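Side-chain contacts in avirulence protein AVRPPH3 (Pseudomonas syringae pv. phaseolicola, PDB 1UKF), which acts as a papain-like cysteine protease that is delivered into plant cells, matures by cleaving itself and probably weakens plant defence where the matching resistance genes are absent: residues M38-L41 and G45-Q48; T23-M28 and K144-N149; G151-S156 and P161-G166. All coordinates share one frame; numbering follows the deposited sequence.

Contact 1: residues M38-L41 and G45-Q48; sequences MDHL and GEGQ
H40 and L41 meet G47 and Q48 at a helix-to-helix corner, where the last turn of helix 34-41 lies against the first turn of helix 46-67 across a short connecting turn, toward the outside of the molecule. The central feature is a CH-pi contact: the imidazole of H40 lies over the backbone of G47, whose CA stands 3.5 Å from the ring centroid and only 19° off the ring normal. With CG of H40 anti to its backbone N (chi1 172°), the ring swings across to the second helix while its NE2 reaches E24 of helix 18-27 in a hydrogen bond. That bond helps to fix the rotation of the ring.

Beneath it the two backbones come close, H40 O lying 2.7 Å from G47 N in a bent, weak hydrogen bond. G47 has no side chain on this crowded side, which is what permits so near an approach. G45 occupies the N-cap position of the second helix and brings its CA to 3.5 Å from the same H40 O. On the more buried side, Q48 NE2 donates to L41 O over 2.9 Å; the C=O points nearly at the nitrogen, in the plane of the Q48 amide, while the N-H...O angle is somewhat bent (142°). The same NE2 also reaches V12 O, and Q48 OE1 accepts from N15. Carbonyl oxygens at the end of helix 34-41 thus receive donors from the next helix, and the Q48 amide ties that helix end to the loop leading to helix 18-27.

Contact 2: residues T23-M28 and K144-N149; sequences TEWLVM and KLFDPN
The indole of W25 on helix 18-27 and the side chain of F146 on strand 142-147 form the dense heart of this buried contact. F146 CB sits squarely over the five-membered ring of W25, 3.4 Å from its centroid and 10° off its normal, while the phenyl ring slides past toward the W25 CB end. The two rings make an offset stack, centroids 4.6 Å apart and planes inclined by 19°. Both side chains place CG opposite the main-chain nitrogen, and they run past each other in opposite directions; the F146 ring flanks the root of the indole, with its CD2 3.4 Å from W25 CB.

In this papain-like fold, helix 18-27 carries the active-site C18 at its start and packs here on the antiparallel sheet that supplies H132 and D147. F146 immediately precedes D147.

Farther along the indole the packing thins. Where a whole ring lies against the root, the far rim of the six-membered ring is met near its plane by one lysine carbon, K144 CB, 3.7 Å from W25 CH2. The rest of the lysine runs extended and away to a salt bridge with E139 and a hydrogen bond to S29 O. The W25 NE1 edge donates to E152 on strand 151-156, so its polar hydrogen is paired within the protein. Past the strand end, N149 N donates to D147 OD1 over 2.9 Å from above the carboxylate plane, an Asx turn. H132 NE2 bonds to that same OD1, while Y171 OH bonds to D147 OD2.

Contact 3: residues G151-S156 and P161-G166; sequences GEFQSS and PQLIKG
Strand 151-156 and helix 160-173 run roughly antiparallel, their short-segment axes 148° apart in direction and 8.7 Å apart at closest approach, with S155 and L163 the nearest pair of CA atoms. L163 carries nearly the whole contact from the helix side. A first torsion near trans (chi1 168°) sends its isobutyl group across to the strand, and the two methyls divide the work. CD1 packs 3.8 Å from F153 CB and slightly farther from CG of that ring, while CD2 lies 3.9 Å from S155 OG and also touches F153 CB.

The phenylalanine is met at its root: its ring turns away from L163, and CD1 of L163 approaches it obliquely. S155 offers a modest polar neighbour to the leucine, but its hydroxyl is engaged, OG donating to S156 O over 2.8 Å, with OG tilted out of the carbonyl plane.

Strand 151-156 lies between strands 6-9 and 142-147 in the antiparallel sheet of the papain-like fold, and L163 packs helix 160-173 on one face of it near the sheet's margin. L2 and F5 from the N-terminal part of the chain add further apolar packing around L163, and L2 also lies against F153 together with L145. The F153 side chain comes within about 5 Å of that of the active-site D147.

Alternation along the strand puts E152 and Q154 on the other face. There Q154 NE2 donates to E152 OE2 over 2.9 Å at an N-H...O angle of 157°, with the oxygen close to the plane of the Q154 amide. R37 makes a salt bridge to that same E152 oxygen, and Q142 NE2 donates to Q154 OE1.

Overall arrangement
Contact 2 stands between the other two, its centre about 11 Å from that of contact 1 and about 13 Å from that of contact 3. M38 of helix 34-41 joins them: its CE packs 3.6 Å from F146 CD1, and its SD lies 3.9 Å from G151 CA. Contacts 2 and 3 share the sheet through neighbouring strands, where L145 O and F153 N are 2.7 Å apart. Contact 2 contains the active-site D147, and its F146 side chain is about 7 Å from that of C18. F153 of contact 3 comes about 5 Å from D147, side chain to side chain; in contact 1, L41 stays about 10 Å away.

Contact 1: residues M38-L41 and G45-Q48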
ATOM      1  N   MET A  38      14.079  -1.580   3.700  1.00  9.52           N
ATOM      2  CA  MET A  38      14.027  -0.133   3.551  1.00  9.36           C
ATOM      3  C   MET A  38      15.329   0.371   2.920  1.00 10.54           C
ATOM      4  O   MET A  38      15.314   1.330   2.147  1.00 10.31           O
ATOM      5  CB  MET A  38      13.771   0.541   4.902  1.00 10.35           C
ATOM      6  CG  MET A  38      12.391   0.220   5.482  1.00 10.34           C
ATOM      7  SD  MET A  38      10.988   0.591   4.375  1.00 10.64           S
ATOM      8  CE  MET A  38      10.659  -1.032   3.671  1.00 12.09           C
ATOM      9  N   ASP A  39      16.453  -0.274   3.234  1.00 10.59           N
ATOM     10  CA  ASP A  39      17.735   0.126   2.646  1.00 11.15           C
ATOM     11  C   ASP A  39      17.659  -0.090   1.135  1.00 10.28           C
ATOM     12  O   ASP A  39      18.182   0.702   0.351  1.00 11.57           O
ATOM     13  CB  ASP A  39      18.891  -0.707   3.216  1.00 13.72           C
ATOM     14  CG  ASP A  39      19.267  -0.311   4.633  1.00 13.49           C
ATOM     15  OD1 ASP A  39      18.806   0.746   5.108  1.00 15.35           O
ATOM     16  OD2 ASP A  39      20.039  -1.059   5.270  1.00 16.93           O
ATOM     17  N   HIS A  40      16.997  -1.170   0.734  1.00 11.06           N
ATOM     18  CA  HIS A  40      16.827  -1.503  -0.678  1.00 10.42           C
ATOM     19  C   HIS A  40      16.020  -0.435  -1.423  1.00 10.48           C
ATOM     20  O   HIS A  40      16.359  -0.047  -2.548  1.00 10.98           O
ATOM     21  CB  HIS A  40      16.117  -2.860  -0.789  1.00 11.73           C
ATOM     22  CG  HIS A  40      15.720  -3.236  -2.184  1.00 11.83           C
ATOM     23  ND1 HIS A  40      16.638  -3.525  -3.172  1.00 12.92           N
ATOM     24  CD2 HIS A  40      14.499  -3.399  -2.748  1.00 12.84           C
ATOM     25  CE1 HIS A  40      15.999  -3.848  -4.282  1.00 13.28           C
ATOM     26  NE2 HIS A  40      14.701  -3.780  -4.052  1.00 13.75           N
ATOM     27  N   LEU A  41      14.961   0.046  -0.777  1.00 10.02           N
ATOM     28  CA  LEU A  41      14.068   1.038  -1.362  1.00 10.06           C
ATOM     29  C   LEU A  41      14.518   2.481  -1.176  1.00  9.92           C
ATOM     30  O   LEU A  41      13.952   3.386  -1.796  1.00 10.37           O
ATOM     31  CB  LEU A  41      12.669   0.865  -0.769  1.00 10.85           C
ATOM     32  CG  LEU A  41      12.014  -0.495  -1.012  1.00 10.57           C
ATOM     33  CD1 LEU A  41      10.851  -0.698  -0.053  1.00 13.84           C
ATOM     34  CD2 LEU A  41      11.551  -0.585  -2.454  1.00 13.18           C
ATOM     35  N   GLY A  45      19.485   3.114  -3.160  1.00 11.90           N
ATOM     36  CA  GLY A  45      19.310   1.684  -3.338  1.00 12.18           C
ATOM     37  C   GLY A  45      18.684   1.280  -4.660  1.00 12.88           C
ATOM     38  O   GLY A  45      17.969   2.055  -5.295  1.00 12.21           O
ATOM     39  N   GLU A  46      18.958   0.047  -5.071  1.00 13.59           N
ATOM     40  CA  GLU A  46      18.430  -0.492  -6.318  1.00 13.99           C
ATOM     41  C   GLU A  46      16.904  -0.461  -6.339  1.00 13.02           C
ATOM     42  O   GLU A  46      16.295  -0.273  -7.394  1.00 12.81           O
ATOM     43  CB  GLU A  46      18.920  -1.934  -6.504  1.00 16.17           C
ATOM     44  CG  GLU A  46      18.295  -2.673  -7.679  1.00 21.88           C
ATOM     45  CD  GLU A  46      18.723  -2.117  -9.021  1.00 24.02           C
ATOM     46  OE1 GLU A  46      18.168  -2.558 -10.050  1.00 26.43           O
ATOM     47  OE2 GLU A  46      19.617  -1.247  -9.051  1.00 26.15           O
ATOM     48  N   GLY A  47      16.298  -0.646  -5.168  1.00 11.60           N
ATOM     49  CA  GLY A  47      14.849  -0.644  -5.060  1.00 11.40           C
ATOM     50  C   GLY A  47      14.204   0.675  -5.440  1.00 10.95           C
ATOM     51  O   GLY A  47      13.066   0.690  -5.909  1.00 12.65           O
ATOM     52  N   GLN A  48      14.911   1.782  -5.234  1.00 10.69           N
ATOM     53  CA  GLN A  48      14.369   3.088  -5.590  1.00 10.66           C
ATOM     54  C   GLN A  48      14.235   3.146  -7.112  1.00 11.80           C
ATOM     55  O   GLN A  48      13.213   3.591  -7.634  1.00 12.53           O
ATOM     56  CB  GLN A  48      15.287   4.209  -5.077  1.00 10.49           C
ATOM     57  CG  GLN A  48      14.857   5.623  -5.460  1.00 10.39           C
ATOM     58  CD  GLN A  48      13.665   6.176  -4.678  1.00  9.40           C
ATOM     59  OE1 GLN A  48      13.076   7.178  -5.082  1.00 10.51           O
ATOM     60  NE2 GLN A  48      13.326   5.550  -3.558  1.00 10.51           N
TER

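Contact 2: residues T23-M28 and K144-N149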
ATOM      1  N   THR A  23       4.759  -1.790  -4.865  1.00  9.13           N
ATOM      2  CA  THR A  23       4.772  -3.050  -5.594  1.00 10.18           C
ATOM      3  C   THR A  23       6.144  -3.712  -5.472  1.00  9.16           C
ATOM      4  O   THR A  23       6.232  -4.933  -5.324  1.00  9.88           O
ATOM      5  CB  THR A  23       4.394  -2.842  -7.073  1.00  9.59           C
ATOM      6  OG1 THR A  23       3.083  -2.263  -7.144  1.00  9.91           O
ATOM      7  CG2 THR A  23       4.369  -4.173  -7.814  1.00 10.24           C
ATOM      8  N   GLU A  24       7.214  -2.919  -5.514  1.00  9.41           N
ATOM      9  CA  GLU A  24       8.560  -3.473  -5.364  1.00 10.30           C
ATOM     10  C   GLU A  24       8.662  -4.101  -3.970  1.00 11.21           C
ATOM     11  O   GLU A  24       9.234  -5.178  -3.807  1.00 11.78           O
ATOM     12  CB  GLU A  24       9.614  -2.371  -5.545  1.00 10.70           C
ATOM     13  CG  GLU A  24      11.065  -2.782  -5.256  1.00 12.30           C
ATOM     14  CD  GLU A  24      11.627  -3.807  -6.227  1.00 12.22           C
ATOM     15  OE1 GLU A  24      10.986  -4.100  -7.259  1.00 13.48           O
ATOM     16  OE2 GLU A  24      12.737  -4.319  -5.958  1.00 15.14           O
ATOM     17  N   TRP A  25       8.093  -3.440  -2.965  1.00 10.17           N
ATOM     18  CA  TRP A  25       8.127  -3.985  -1.610  1.00 10.21           C
ATOM     19  C   TRP A  25       7.380  -5.319  -1.584  1.00 10.46           C
ATOM     20  O   TRP A  25       7.835  -6.275  -0.958  1.00 12.12           O
ATOM     21  CB  TRP A  25       7.479  -3.016  -0.615  1.00 10.21           C
ATOM     22  CG  TRP A  25       7.502  -3.523   0.803  1.00  9.05           C
ATOM     23  CD1 TRP A  25       8.518  -3.392   1.709  1.00  8.86           C
ATOM     24  CD2 TRP A  25       6.468  -4.260   1.463  1.00  8.65           C
ATOM     25  NE1 TRP A  25       8.178  -4.001   2.893  1.00  9.47           N
ATOM     26  CE2 TRP A  25       6.924  -4.542   2.771  1.00  9.54           C
ATOM     27  CE3 TRP A  25       5.198  -4.710   1.079  1.00  9.63           C
ATOM     28  CZ2 TRP A  25       6.153  -5.252   3.698  1.00 10.47           C
ATOM     29  CZ3 TRP A  25       4.431  -5.414   1.998  1.00  9.76           C
ATOM     30  CH2 TRP A  25       4.911  -5.677   3.293  1.00  9.40           C
ATOM     31  N   LEU A  26       6.233  -5.392  -2.258  1.00 10.83           N
ATOM     32  CA  LEU A  26       5.466  -6.631  -2.289  1.00 12.16           C
ATOM     33  C   LEU A  26       6.295  -7.770  -2.868  1.00 12.41           C
ATOM     34  O   LEU A  26       6.262  -8.891  -2.357  1.00 15.25           O
ATOM     35  CB  LEU A  26       4.188  -6.462  -3.117  1.00 12.21           C
ATOM     36  CG  LEU A  26       3.008  -5.756  -2.441  1.00 12.35           C
ATOM     37  CD1 LEU A  26       1.878  -5.552  -3.443  1.00 13.19           C
ATOM     38  CD2 LEU A  26       2.521  -6.589  -1.259  1.00 13.08           C
ATOM     39  N   VAL A  27       7.045  -7.479  -3.927  1.00 12.49           N
ATOM     40  CA  VAL A  27       7.875  -8.491  -4.567  1.00 14.68           C
ATOM     41  C   VAL A  27       8.933  -9.061  -3.628  1.00 14.90           C
ATOM     42  O   VAL A  27       9.170 -10.268  -3.621  1.00 16.26           O
ATOM     43  CB  VAL A  27       8.567  -7.927  -5.828  1.00 13.38           C
ATOM     44  CG1 VAL A  27       9.567  -8.943  -6.381  1.00 16.17           C
ATOM     45  CG2 VAL A  27       7.519  -7.599  -6.883  1.00 15.62           C
ATOM     46  N   MET A  28       9.565  -8.210  -2.826  1.00 14.13           N
ATOM     47  CA  MET A  28      10.591  -8.710  -1.917  1.00 17.07           C
ATOM     48  C   MET A  28      10.284  -8.512  -0.434  1.00 14.88           C
ATOM     49  O   MET A  28      11.189  -8.361   0.385  1.00 15.37           O
ATOM     50  CB  MET A  28      11.953  -8.099  -2.275  1.00 21.04           C
ATOM     51  CG  MET A  28      11.922  -6.646  -2.724  1.00 22.06           C
ATOM     52  SD  MET A  28      11.401  -5.504  -1.440  1.00 26.54           S
ATOM     53  CE  MET A  28      12.892  -5.429  -0.442  1.00 24.81           C
ATOM     54  N   LYS A 144       2.589  -7.465   7.953  1.00 10.46           N
ATOM     55  CA  LYS A 144       3.558  -6.442   7.558  1.00 10.74           C
ATOM     56  C   LYS A 144       2.878  -5.384   6.698  1.00 10.08           C
ATOM     57  O   LYS A 144       2.102  -5.715   5.806  1.00 10.37           O
ATOM     58  CB  LYS A 144       4.692  -7.058   6.733  1.00 11.37           C
ATOM     59  CG  LYS A 144       5.505  -8.150   7.403  1.00 13.79           C
ATOM     60  CD  LYS A 144       6.554  -8.672   6.424  1.00 15.09           C
ATOM     61  CE  LYS A 144       7.439  -9.741   7.042  1.00 17.65           C
ATOM     62  NZ  LYS A 144       8.425 -10.254   6.051  1.00 19.04           N
ATOM     63  N   LEU A 145       3.183  -4.116   6.957  1.00  9.78           N
ATOM     64  CA  LEU A 145       2.610  -3.030   6.176  1.00 10.06           C
ATOM     65  C   LEU A 145       3.701  -2.027   5.832  1.00  9.36           C
ATOM     66  O   LEU A 145       4.493  -1.632   6.689  1.00 10.09           O
ATOM     67  CB  LEU A 145       1.477  -2.345   6.948  1.00 10.89           C
ATOM     68  CG  LEU A 145       0.751  -1.224   6.194  1.00 10.94           C
ATOM     69  CD1 LEU A 145      -0.691  -1.146   6.660  1.00 13.86           C
ATOM     70  CD2 LEU A 145       1.471   0.104   6.401  1.00 12.79           C
ATOM     71  N   PHE A 146       3.745  -1.630   4.567  1.00  8.07           N
ATOM     72  CA  PHE A 146       4.733  -0.670   4.093  1.00  8.24           C
ATOM     73  C   PHE A 146       4.059   0.557   3.500  1.00  7.34           C
ATOM     74  O   PHE A 146       3.212   0.446   2.608  1.00  7.99           O
ATOM     75  CB  PHE A 146       5.640  -1.319   3.035  1.00  7.69           C
ATOM     76  CG  PHE A 146       6.465  -0.330   2.241  1.00  7.71           C
ATOM     77  CD1 PHE A 146       7.457   0.432   2.853  1.00  8.39           C
ATOM     78  CD2 PHE A 146       6.246  -0.166   0.878  1.00  8.18           C
ATOM     79  CE1 PHE A 146       8.215   1.340   2.115  1.00  8.69           C
ATOM     80  CE2 PHE A 146       7.000   0.740   0.134  1.00  9.71           C
ATOM     81  CZ  PHE A 146       7.985   1.492   0.756  1.00  8.15           C
ATOM     82  N   ASP A 147       4.424   1.724   4.017  1.00  7.70           N
ATOM     83  CA  ASP A 147       3.907   2.989   3.507  1.00  7.35           C
ATOM     84  C   ASP A 147       5.152   3.734   3.029  1.00  7.36           C
ATOM     85  O   ASP A 147       6.011   4.083   3.834  1.00  7.81           O
ATOM     86  CB  ASP A 147       3.232   3.794   4.613  1.00  8.20           C
ATOM     87  CG  ASP A 147       2.672   5.111   4.110  1.00  8.97           C
ATOM     88  OD1 ASP A 147       3.216   5.657   3.128  1.00  8.66           O
ATOM     89  OD2 ASP A 147       1.690   5.611   4.704  1.00 10.87           O
ATOM     90  N   PRO A 148       5.268   3.980   1.715  1.00  7.55           N
ATOM     91  CA  PRO A 148       6.430   4.686   1.164  1.00  8.74           C
ATOM     92  C   PRO A 148       6.807   5.992   1.878  1.00  8.40           C
ATOM     93  O   PRO A 148       7.979   6.370   1.894  1.00  8.65           O
ATOM     94  CB  PRO A 148       6.030   4.917  -0.290  1.00  9.66           C
ATOM     95  CG  PRO A 148       5.173   3.719  -0.600  1.00 10.78           C
ATOM     96  CD  PRO A 148       4.325   3.590   0.648  1.00  8.28           C
ATOM     97  N   ASN A 149       5.826   6.685   2.454  1.00  8.22           N
ATOM     98  CA  ASN A 149       6.092   7.940   3.157  1.00  9.73           C
ATOM     99  C   ASN A 149       6.669   7.747   4.553  1.00  9.67           C
ATOM    100  O   ASN A 149       7.300   8.660   5.089  1.00 10.04           O
ATOM    101  CB  ASN A 149       4.811   8.767   3.346  1.00 10.11           C
ATOM    102  CG  ASN A 149       4.253   9.322   2.055  1.00 10.91           C
ATOM    103  OD1 ASN A 149       4.988   9.678   1.136  1.00 12.21           O
ATOM    104  ND2 ASN A 149       2.930   9.433   1.994  1.00 10.80           N
TER

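Contact 3: residues G151-S156 and P161-G166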
ATOM      1  N   GLY A 151       7.679   4.055   6.060  1.00  9.00           N
ATOM      2  CA  GLY A 151       8.540   2.909   6.280  1.00  9.15           C
ATOM      3  C   GLY A 151       7.716   1.655   6.495  1.00  8.20           C
ATOM      4  O   GLY A 151       6.560   1.582   6.058  1.00  8.72           O
ATOM      5  N   GLU A 152       8.298   0.670   7.174  1.00  9.25           N
ATOM      6  CA  GLU A 152       7.606  -0.587   7.417  1.00  9.71           C
ATOM      7  C   GLU A 152       7.123  -0.723   8.854  1.00  9.14           C
ATOM      8  O   GLU A 152       7.813  -0.332   9.804  1.00 10.00           O
ATOM      9  CB  GLU A 152       8.508  -1.778   7.063  1.00  9.59           C
ATOM     10  CG  GLU A 152       7.756  -3.115   7.051  1.00 10.66           C
ATOM     11  CD  GLU A 152       8.597  -4.288   6.574  1.00 10.52           C
ATOM     12  OE1 GLU A 152       9.315  -4.145   5.562  1.00  9.51           O
ATOM     13  OE2 GLU A 152       8.518  -5.364   7.210  1.00 13.53           O
ATOM     14  N   PHE A 153       5.923  -1.275   8.991  1.00  9.25           N
ATOM     15  CA  PHE A 153       5.291  -1.503  10.282  1.00  9.98           C
ATOM     16  C   PHE A 153       4.909  -2.970  10.354  1.00  9.76           C
ATOM     17  O   PHE A 153       4.709  -3.621   9.325  1.00 10.50           O
ATOM     18  CB  PHE A 153       4.028  -0.649  10.424  1.00 10.33           C
ATOM     19  CG  PHE A 153       4.271   0.824  10.281  1.00  8.68           C
ATOM     20  CD1 PHE A 153       4.390   1.406   9.021  1.00  9.75           C
ATOM     21  CD2 PHE A 153       4.415   1.624  11.407  1.00 10.27           C
ATOM     22  CE1 PHE A 153       4.653   2.768   8.886  1.00 11.49           C
ATOM     23  CE2 PHE A 153       4.678   2.984  11.286  1.00 10.94           C
ATOM     24  CZ  PHE A 153       4.797   3.559  10.022  1.00 11.08           C
ATOM     25  N   GLN A 154       4.808  -3.489  11.569  1.00 10.37           N
ATOM     26  CA  GLN A 154       4.434  -4.878  11.766  1.00 11.24           C
ATOM     27  C   GLN A 154       3.584  -5.030  13.011  1.00 11.77           C
ATOM     28  O   GLN A 154       3.746  -4.291  13.987  1.00 12.12           O
ATOM     29  CB  GLN A 154       5.679  -5.761  11.882  1.00 12.09           C
ATOM     30  CG  GLN A 154       6.374  -6.019  10.551  1.00 13.98           C
ATOM     31  CD  GLN A 154       7.608  -6.885  10.699  1.00 15.06           C
ATOM     32  OE1 GLN A 154       7.706  -7.687  11.629  1.00 16.92           O
ATOM     33  NE2 GLN A 154       8.550  -6.744   9.769  1.00 15.86           N
ATOM     34  N   SER A 155       2.665  -5.987  12.960  1.00 11.62           N
ATOM     35  CA  SER A 155       1.782  -6.271  14.081  1.00 11.70           C
ATOM     36  C   SER A 155       1.323  -7.708  13.956  1.00 11.88           C
ATOM     37  O   SER A 155       1.557  -8.363  12.944  1.00 11.25           O
ATOM     38  CB  SER A 155       0.547  -5.365  14.046  1.00 11.19           C
ATOM     39  OG  SER A 155      -0.360  -5.760  13.024  1.00 12.15           O
ATOM     40  N   SER A 156       0.693  -8.210  15.005  1.00 12.49           N
ATOM     41  CA  SER A 156       0.143  -9.551  14.948  1.00 12.43           C
ATOM     42  C   SER A 156      -1.131  -9.333  14.131  1.00 12.13           C
ATOM     43  O   SER A 156      -1.546  -8.190  13.920  1.00 12.38           O
ATOM     44  CB  SER A 156      -0.232 -10.014  16.352  1.00 12.60           C
ATOM     45  OG  SER A 156      -1.179  -9.126  16.920  1.00 15.59           O
ATOM     46  N   PRO A 161      -5.956  -4.118  13.279  1.00 12.55           N
ATOM     47  CA  PRO A 161      -6.927  -3.018  13.260  1.00 13.14           C
ATOM     48  C   PRO A 161      -6.363  -1.741  13.880  1.00 12.28           C
ATOM     49  O   PRO A 161      -6.652  -0.638  13.416  1.00 14.84           O
ATOM     50  CB  PRO A 161      -8.094  -3.574  14.074  1.00 14.49           C
ATOM     51  CG  PRO A 161      -8.031  -5.036  13.790  1.00 13.19           C
ATOM     52  CD  PRO A 161      -6.548  -5.329  13.878  1.00 14.11           C
ATOM     53  N   GLN A 162      -5.564  -1.905  14.931  1.00 12.86           N
ATOM     54  CA  GLN A 162      -4.962  -0.777  15.633  1.00 13.46           C
ATOM     55  C   GLN A 162      -3.903  -0.109  14.770  1.00 14.82           C
ATOM     56  O   GLN A 162      -3.786   1.114  14.754  1.00 14.03           O
ATOM     57  CB  GLN A 162      -4.346  -1.246  16.948  1.00 14.25           C
ATOM     58  N   LEU A 163      -3.129  -0.918  14.056  1.00 13.57           N
ATOM     59  CA  LEU A 163      -2.088  -0.393  13.184  1.00 13.68           C
ATOM     60  C   LEU A 163      -2.718   0.398  12.041  1.00 12.83           C
ATOM     61  O   LEU A 163      -2.311   1.524  11.759  1.00 12.80           O
ATOM     62  CB  LEU A 163      -1.231  -1.541  12.637  1.00 13.31           C
ATOM     63  CG  LEU A 163      -0.254  -1.253  11.488  1.00 13.90           C
ATOM     64  CD1 LEU A 163       0.518   0.034  11.742  1.00 15.58           C
ATOM     65  CD2 LEU A 163       0.694  -2.436  11.343  1.00 14.00           C
ATOM     66  N   ILE A 164      -3.724  -0.179  11.394  1.00 12.95           N
ATOM     67  CA  ILE A 164      -4.378   0.510  10.293  1.00 13.56           C
ATOM     68  C   ILE A 164      -5.072   1.787  10.770  1.00 13.64           C
ATOM     69  O   ILE A 164      -4.998   2.818  10.102  1.00 12.72           O
ATOM     70  CB  ILE A 164      -5.381  -0.418   9.585  1.00 12.83           C
ATOM     71  CG1 ILE A 164      -4.632  -1.638   9.041  1.00 14.31           C
ATOM     72  CG2 ILE A 164      -6.080   0.329   8.450  1.00 14.72           C
ATOM     73  CD1 ILE A 164      -5.522  -2.689   8.422  1.00 16.57           C
ATOM     74  N   LYS A 165      -5.742   1.731  11.919  1.00 13.51           N
ATOM     75  CA  LYS A 165      -6.400   2.923  12.443  1.00 14.09           C
ATOM     76  C   LYS A 165      -5.343   4.003  12.664  1.00 13.91           C
ATOM     77  O   LYS A 165      -5.565   5.175  12.360  1.00 13.29           O
ATOM     78  CB  LYS A 165      -7.111   2.619  13.765  1.00 15.18           C
ATOM     79  CG  LYS A 165      -7.808   3.831  14.377  1.00 15.85           C
ATOM     80  CD  LYS A 165      -8.482   3.480  15.698  1.00 19.34           C
ATOM     81  CE  LYS A 165      -9.322   4.639  16.222  1.00 21.11           C
ATOM     82  NZ  LYS A 165      -8.510   5.864  16.476  1.00 21.84           N
ATOM     83  N   GLY A 166      -4.194   3.599  13.196  1.00 12.92           N
ATOM     84  CA  GLY A 166      -3.119   4.543  13.440  1.00 13.03           C
ATOM     85  C   GLY A 166      -2.659   5.238  12.171  1.00 12.64           C
ATOM     86  O   GLY A 166      -2.377   6.437  12.176  1.00 13.43           O
TER